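Local coordinates for general secretion pathway protein F (PDB 3C1Q), which forms part of the type II secretion inner membrane complex, probably needed for energy-dependent export of proteins such as toxins from the periplasm, at residues P30-L35 / K57-Y62. Numbering follows the deposited sequence.
Sequences PLEECL and KVTEGY
Val-58 packs its two methyl groups against Leu-31 and Leu-35, where the start of helix 31-40, N-capped by Pro-30, meets the end of helix 45-59. These are neighbouring helices of a helical hairpin in the all-helical first cytoplasmic domain of EpsF. Leu-31 and Leu-35 lie one turn apart on the same helix face. Each leucine side chain crosses Val-58 at roughly a right angle. The valine divides its branches between them: CG1 approaches Leu-31 CD2 at 4.2 Å, and CG2 lies 3.9 Å from Leu-35 CD1. The first torsion of Val-58 (164°) sets CG1 anti to the backbone N and leaves CG2 beside that N, which splits the two methyls between the leucines. Leu-31 also packs on Val-25 of helix 11-26 and on Leu-64 of helix 64-68, so this small apolar patch joins several helices.

Next to this apolar trio, the aliphatic parts of two polar residues touch. There the CB of Glu-32 meets the CG2 methyl of Thr-59. The Glu-32 chain bends at its second torsion (90°), and its OE1 forms a salt bridge with Arg-55 NH1. The hydroxyl of Thr-59 is hydrogen-bonded to the carbonyl oxygen of Ala-56, one turn back.

The second helix closes in a Schellman motif, with Gly-61 at positive phi (107°) and Tyr-62 N bonded to Lys-57 O at 3.0 Å. Beside this end, the two backbones come nearest at Glu-32 and Thr-59, where Glu-32 CB sits 3.7 Å from Thr-59 CG2.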
# COMPACT_ATOMS: atom_id res chain seq x y z
N PRO B 30 1.94 14.98 7.64
CA PRO B 30 2.48 16.02 6.76
C PRO B 30 3.15 15.46 5.53
O PRO B 30 3.81 14.45 5.61
CB PRO B 30 3.49 16.73 7.66
CG PRO B 30 2.91 16.57 9.00
CD PRO B 30 2.40 15.18 9.03
N LEU B 31 2.99 16.13 4.39
CA LEU B 31 3.48 15.61 3.12
C LEU B 31 4.97 15.25 3.15
O LEU B 31 5.34 14.19 2.65
CB LEU B 31 3.21 16.61 2.00
CG LEU B 31 3.65 16.17 0.60
CD1 LEU B 31 2.98 14.86 0.22
CD2 LEU B 31 3.37 17.30 -0.43
N GLU B 32 5.81 16.11 3.72
CA GLU B 32 7.25 15.82 3.75
C GLU B 32 7.54 14.52 4.50
O GLU B 32 8.44 13.76 4.11
CB GLU B 32 8.07 17.00 4.30
CG GLU B 32 7.88 17.30 5.77
CD GLU B 32 8.85 16.55 6.69
OE1 GLU B 32 9.59 15.64 6.23
OE2 GLU B 32 8.87 16.89 7.90
N GLU B 33 6.78 14.27 5.56
CA GLU B 33 6.97 13.06 6.38
C GLU B 33 6.51 11.85 5.58
O GLU B 33 7.14 10.77 5.62
CB GLU B 33 6.19 13.15 7.71
CG GLU B 33 6.71 14.16 8.75
CD GLU B 33 5.85 14.24 10.06
OE1 GLU B 33 5.16 13.26 10.46
OE2 GLU B 33 5.89 15.31 10.71
N CYS B 34 5.40 12.00 4.86
CA CYS B 34 4.92 10.95 3.96
C CYS B 34 5.97 10.56 2.93
O CYS B 34 6.24 9.37 2.70
CB CYS B 34 3.65 11.36 3.24
SG CYS B 34 2.25 11.70 4.32
N LEU B 35 6.55 11.56 2.27
CA LEU B 35 7.58 11.32 1.25
C LEU B 35 8.82 10.64 1.83
O LEU B 35 9.39 9.76 1.19
CB LEU B 35 7.96 12.62 0.56
CG LEU B 35 6.92 13.20 -0.41
CD1 LEU B 35 7.17 14.67 -0.69
CD2 LEU B 35 6.87 12.40 -1.72
N LYS B 57 12.84 19.06 -2.02
CA LYS B 57 12.24 20.22 -2.67
C LYS B 57 10.97 20.69 -1.97
O LYS B 57 10.75 21.89 -1.81
CB LYS B 57 11.98 19.95 -4.15
CG LYS B 57 13.26 19.95 -4.98
CD LYS B 57 12.99 19.90 -6.46
CE LYS B 57 12.56 21.23 -7.02
NZ LYS B 57 12.75 21.33 -8.50
N VAL B 58 10.14 19.75 -1.52
CA VAL B 58 8.91 20.09 -0.81
C VAL B 58 9.24 20.82 0.50
O VAL B 58 8.60 21.81 0.83
CB VAL B 58 8.07 18.83 -0.54
CG1 VAL B 58 7.00 19.09 0.53
CG2 VAL B 58 7.44 18.36 -1.88
N THR B 59 10.25 20.34 1.22
CA THR B 59 10.65 21.01 2.47
C THR B 59 11.20 22.42 2.20
O THR B 59 11.13 23.29 3.08
CB THR B 59 11.70 20.19 3.26
OG1 THR B 59 12.97 20.24 2.58
CG2 THR B 59 11.24 18.74 3.42
N GLU B 60 11.72 22.65 1.00
CA GLU B 60 12.24 23.97 0.60
C GLU B 60 11.15 24.92 0.08
O GLU B 60 11.42 26.10 -0.18
CB GLU B 60 13.35 23.81 -0.44
CG GLU B 60 14.60 23.16 0.13
CD GLU B 60 15.49 22.51 -0.93
OE1 GLU B 60 15.22 22.65 -2.15
OE2 GLU B 60 16.47 21.82 -0.54
N GLY B 61 9.92 24.41 -0.06
CA GLY B 61 8.76 25.22 -0.43
C GLY B 61 8.23 25.03 -1.85
O GLY B 61 7.23 25.66 -2.25
N TYR B 62 8.86 24.14 -2.61
CA TYR B 62 8.31 23.75 -3.90
C TYR B 62 7.07 22.92 -3.68
O TYR B 62 7.01 22.14 -2.74
CB TYR B 62 9.32 22.94 -4.68
CG TYR B 62 10.55 23.71 -5.10
CD1 TYR B 62 10.53 24.49 -6.24
CD2 TYR B 62 11.74 23.64 -4.38
CE1 TYR B 62 11.64 25.19 -6.64
CE2 TYR B 62 12.85 24.33 -4.77
CZ TYR B 62 12.81 25.11 -5.91
OH TYR B 62 13.93 25.79 -6.30